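Local structure of phosphatidylglycerol lysyltransferase C-terminal domain-containing protein (Bacteroides thetaiotaomicron, 2HQY) at residues D13-T16 / A17-K21; S22-N26 / C27-F31. The protein is of unknown function but binds coenzyme A and belongs to the acetyltransferase clan, probably acting as an acyl- or aminoacyl-transferase related to phosphatidylglycerol lysyltransferases. One frame throughout, in Å; residues are numbered along the deposited sequence. Where two conformers were deposited one is given.

Interactions 1 and 2 follow one another along the chain, the first within helix 12-19 and the turn after it, the second in the loop that leads from there to helix 31-36. Their centres lie 10 Å apart, and they touch where the chain folds back: T19 packs on the backbone of L29, while T16 and, in one of its conformers, I15 pack on F31. A hydrogen bond between S22 OG and T19 O links helix and loop. Interaction 1 is partly buried, its centre about 16 Å from the centre of the chain; interaction 2 is buried, its centre about 8 Å from it. The path thus runs inward, toward the side of the protein that binds coenzyme A.

Interaction 1 (D13-T16 / A17-K21)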
loop_
_atom_site.group_PDB
_atom_site.type_symbol
_atom_site.label_atom_id
_atom_site.label_comp_id
_atom_site.label_asym_id
_atom_site.label_seq_id
_atom_site.Cartn_x
_atom_site.Cartn_y
_atom_site.Cartn_z
ATOM N N ASP A 13 -17.432 -2.676 -8.511
ATOM C CA ASP A 13 -18.878 -2.455 -8.753
ATOM C C ASP A 13 -19.458 -1.423 -7.802
ATOM O O ASP A 13 -20.259 -0.568 -8.208
ATOM C CB ASP A 13 -19.669 -3.766 -8.652
ATOM C CG ASP A 13 -19.385 -4.738 -9.807
ATOM O OD1 ASP A 13 -18.721 -4.369 -10.804
ATOM O OD2 ASP A 13 -19.836 -5.904 -9.718
ATOM N N THR A 14 -19.066 -1.506 -6.531
ATOM C CA THR A 14 -19.569 -0.601 -5.498
ATOM C C THR A 14 -19.198 0.863 -5.788
ATOM O O THR A 14 -20.076 1.766 -5.729
ATOM C CB THR A 14 -19.035 -1.010 -4.091
ATOM O OG1 THR A 14 -19.572 -2.287 -3.724
ATOM C CG2 THR A 14 -19.411 0.037 -3.003
ATOM N N ILE A 15 -17.919 1.083 -6.099
ATOM C CA ILE A 15 -17.384 2.417 -6.381
ATOM C C ILE A 15 -17.972 3.007 -7.674
ATOM O O ILE A 15 -18.520 4.113 -7.663
ATOM C CB ILE A 15 -15.818 2.421 -6.484
ATOM C CG1 ILE A 15 -15.157 1.789 -5.244
ATOM C CG2 ILE A 15 -15.298 3.829 -6.748
ATOM C CD1 ILE A 15 -15.565 2.373 -3.892
ATOM N N THR A 16 -17.859 2.257 -8.767
ATOM C CA THR A 16 -18.260 2.748 -10.095
ATOM C C THR A 16 -19.763 2.967 -10.201
ATOM O O THR A 16 -20.215 3.751 -11.043
ATOM C CB THR A 16 -17.710 1.867 -11.252
ATOM O OG1 THR A 16 -18.267 0.555 -11.158
ATOM C CG2 THR A 16 -16.163 1.805 -11.182
ATOM N N ALA A 17 -20.538 2.323 -9.325
ATOM C CA ALA A 17 -21.980 2.584 -9.289
ATOM C C ALA A 17 -22.249 4.046 -8.929
ATOM O O ALA A 17 -23.221 4.651 -9.406
ATOM C CB ALA A 17 -22.669 1.664 -8.310
ATOM N N PHE A 18 -21.397 4.590 -8.064
ATOM C CA PHE A 18 -21.471 5.991 -7.674
ATOM C C PHE A 18 -20.794 6.909 -8.695
ATOM O O PHE A 18 -21.328 7.965 -9.025
ATOM C CB PHE A 18 -20.812 6.208 -6.290
ATOM C CG PHE A 18 -21.671 5.815 -5.123
ATOM C CD1 PHE A 18 -22.520 6.744 -4.522
ATOM C CD2 PHE A 18 -21.605 4.525 -4.595
ATOM C CE1 PHE A 18 -23.345 6.384 -3.445
ATOM C CE2 PHE A 18 -22.414 4.155 -3.510
ATOM C CZ PHE A 18 -23.286 5.088 -2.929
ATOM N N THR A 19 -19.574 6.572 -9.127
ATOM C CA THR A 19 -18.807 7.523 -9.934
ATOM C C THR A 19 -19.348 7.627 -11.371
ATOM O O THR A 19 -19.349 8.714 -11.947
ATOM C CB THR A 19 -17.279 7.181 -9.979
ATOM O OG1 THR A 19 -17.128 5.832 -10.419
ATOM C CG2 THR A 19 -16.620 7.351 -8.596
ATOM N N MET A 20 -19.813 6.523 -11.963
ATOM C CA MET A 20 -20.141 6.595 -13.386
ATOM C C MET A 20 -21.300 7.569 -13.614
ATOM O O MET A 20 -21.260 8.358 -14.547
ATOM C CB MET A 20 -20.398 5.218 -14.028
ATOM C CG MET A 20 -19.101 4.374 -14.185
ATOM S SD MET A 20 -17.825 5.033 -15.292
ATOM C CE MET A 20 -18.581 4.842 -16.880
ATOM N N LYS A 21 -22.289 7.548 -12.723
ATOM C CA LYS A 21 -23.472 8.395 -12.887
ATOM C C LYS A 21 -23.233 9.840 -12.464
ATOM O O LYS A 21 -24.097 10.697 -12.685
ATOM C CB LYS A 21 -24.669 7.817 -12.120
ATOM C CG LYS A 21 -24.554 7.894 -10.620
ATOM C CD LYS A 21 -25.871 7.479 -9.960
ATOM C CE LYS A 21 -25.690 7.205 -8.461
ATOM N NZ LYS A 21 -25.639 8.428 -7.573
#
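With chi1 at 54°, OG1 of T19 is tucked between its own backbone N and carbonyl carbon and turned back along helix 12-19, to 3.3 Å from T16 CA. The same torsion sets T19 CG2 4.2 Å from I15 CG2 in one of the two I15 conformers, the side chains meeting obliquely one turn apart. The F18 ring is placed by chi1 -79°, CG anti to the carbonyl carbon, and its edge at CD2 lies in plane with T14 O, 3.4 Å from it. M20 CB and CG lie against T16 O. In the backbone, I15 O receives two donors: T19 N at 3.0 Å, in the carbonyl plane, and F18 N, well above that plane and less straight. This shared acceptor adds an i to i+3 bond to the helical i to i+4 series, in which A17 N also reaches D13 O and M20 N binds T16 O at 2.9 Å. T16 OG1 turns back to bond R12 O, one turn earlier. I15 and F18 face strands 44-48 and 51-58, I15 resting in that conformer on F45, L52 and F54, and F18 on L52 and V47; M20 is held through its backbone to H228, next to strand 216-227.

Interaction 2 (S22-N26 / C27-F31); sequences SDRRN and CDLSF
Van der Waals contact centres on L29, whose CD1 sits 3.5 Å from R24 CB and equally close to N26 OD1. The methyl approaches the bent R24 chain obliquely, while the R24 guanidinium turns to the carbonyls of M66 and P67. On the other branch of the N26 amide, ND2 lies 3.6 Å from D28 CB, and the amide plane stands 87° from the D28 carboxylate. N26 can straddle both neighbours because its CG lies between the backbone N and the carbonyl carbon (chi1 69°). Were N26 replaced by an alanine, L29 CD1 and D28 CB would probably lose the amide that lies against both, opening a gap there. Hydrogen bonding across the contact is through the backbone: L29 N reaches N26 O at 3.0 Å along a nearly straight N-H (165°). S30 N likewise bonds C27 O, three residues back, and C27 N is held by D122. Before the turn, S22 OG accepts from R24 N at 3.2 Å. The segment thus combines an ST turn at S22 with a short 3-10 turn at 27-29, which passes into helix 31-36 through the N-cap residue S30.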
loop_
_atom_site.group_PDB
_atom_site.type_symbol
_atom_site.label_atom_id
_atom_site.label_comp_id
_atom_site.label_asym_id
_atom_site.label_seq_id
_atom_site.Cartn_x
_atom_site.Cartn_y
_atom_site.Cartn_z
ATOM N N SER A 22 -22.091 10.101 -11.830
ATOM C CA SER A 22 -21.797 11.425 -11.268
ATOM C C SER A 22 -21.342 12.380 -12.360
ATOM O O SER A 22 -21.013 11.955 -13.468
ATOM C CB SER A 22 -20.722 11.328 -10.181
ATOM O OG SER A 22 -19.426 11.212 -10.755
ATOM N N ASP A 23 -21.306 13.671 -12.052
ATOM C CA ASP A 23 -20.737 14.608 -13.015
ATOM C C ASP A 23 -19.299 15.001 -12.667
ATOM O O ASP A 23 -18.775 15.993 -13.147
ATOM C CB ASP A 23 -21.695 15.800 -13.257
ATOM C CG ASP A 23 -22.814 15.444 -14.271
ATOM O OD1 ASP A 23 -22.556 14.779 -15.330
ATOM O OD2 ASP A 23 -23.973 15.822 -14.002
ATOM N N ARG A 24 -18.650 14.160 -11.868
ATOM C CA ARG A 24 -17.259 14.381 -11.475
ATOM C C ARG A 24 -16.298 13.854 -12.532
ATOM O O ARG A 24 -16.379 12.700 -12.912
ATOM C CB ARG A 24 -17.012 13.690 -10.133
ATOM C CG ARG A 24 -18.055 14.094 -9.097
ATOM C CD ARG A 24 -17.674 15.385 -8.407
ATOM N NE ARG A 24 -16.633 15.079 -7.446
ATOM C CZ ARG A 24 -16.845 14.761 -6.171
ATOM N NH1 ARG A 24 -15.804 14.462 -5.410
ATOM N NH2 ARG A 24 -18.084 14.755 -5.656
ATOM N N ARG A 25 -15.386 14.705 -12.995
ATOM C CA ARG A 25 -14.472 14.328 -14.066
ATOM C C ARG A 25 -13.015 14.186 -13.616
ATOM O O ARG A 25 -12.130 13.892 -14.421
ATOM C CB ARG A 25 -14.592 15.321 -15.216
ATOM C CG ARG A 25 -15.999 15.388 -15.772
ATOM C CD ARG A 25 -16.058 16.250 -17.009
ATOM N NE ARG A 25 -15.730 17.648 -16.741
ATOM C CZ ARG A 25 -15.566 18.575 -17.690
ATOM N NH1 ARG A 25 -15.674 18.256 -18.976
ATOM N NH2 ARG A 25 -15.276 19.828 -17.355
ATOM N N ASN A 26 -12.749 14.393 -12.333
ATOM C CA ASN A 26 -11.344 14.387 -11.932
ATOM C C ASN A 26 -10.730 12.984 -11.861
ATOM O O ASN A 26 -11.402 12.000 -11.465
ATOM C CB ASN A 26 -11.096 15.217 -10.694
ATOM C CG ASN A 26 -11.696 14.622 -9.493
ATOM O OD1 ASN A 26 -12.915 14.518 -9.387
ATOM N ND2 ASN A 26 -10.851 14.276 -8.528
ATOM N N CYS A 27 -9.473 12.901 -12.288
ATOM C CA CYS A 27 -8.822 11.613 -12.521
ATOM C C CYS A 27 -8.673 10.845 -11.235
ATOM O O CYS A 27 -8.526 9.624 -11.260
ATOM C CB CYS A 27 -7.440 11.798 -13.185
ATOM S SG CYS A 27 -6.200 12.621 -12.169
ATOM N N ASP A 28 -8.697 11.548 -10.101
ATOM C CA ASP A 28 -8.549 10.846 -8.815
ATOM C C ASP A 28 -9.719 9.917 -8.513
ATOM O O ASP A 28 -9.637 9.118 -7.576
ATOM C CB ASP A 28 -8.311 11.823 -7.678
ATOM C CG ASP A 28 -6.947 12.511 -7.802
ATOM O OD1 ASP A 28 -5.992 11.855 -8.299
ATOM O OD2 ASP A 28 -6.824 13.675 -7.418
ATOM N N LEU A 29 -10.817 10.051 -9.263
ATOM C CA LEU A 29 -11.980 9.178 -9.067
ATOM C C LEU A 29 -12.005 7.940 -9.981
ATOM O O LEU A 29 -12.946 7.117 -9.909
ATOM C CB LEU A 29 -13.289 9.980 -9.209
ATOM C CG LEU A 29 -13.576 10.896 -8.011
ATOM C CD1 LEU A 29 -14.809 11.710 -8.325
ATOM C CD2 LEU A 29 -13.772 10.116 -6.736
ATOM N N SER A 30 -10.997 7.805 -10.837
ATOM C CA SER A 30 -10.815 6.543 -11.561
ATOM C C SER A 30 -10.574 5.405 -10.567
ATOM O O SER A 30 -9.757 5.531 -9.635
ATOM C CB SER A 30 -9.632 6.622 -12.501
ATOM O OG SER A 30 -9.207 5.307 -12.782
ATOM N N PHE A 31 -11.290 4.315 -10.759
ATOM C CA PHE A 31 -11.128 3.149 -9.907
ATOM C C PHE A 31 -9.687 2.638 -9.925
ATOM O O PHE A 31 -9.154 2.282 -8.874
ATOM C CB PHE A 31 -12.104 2.028 -10.283
ATOM C CG PHE A 31 -11.988 0.833 -9.390
ATOM C CD1 PHE A 31 -12.338 0.932 -8.027
ATOM C CD2 PHE A 31 -11.520 -0.378 -9.878
ATOM C CE1 PHE A 31 -12.233 -0.168 -7.177
ATOM C CE2 PHE A 31 -11.421 -1.523 -9.021
ATOM C CZ PHE A 31 -11.764 -1.410 -7.681
#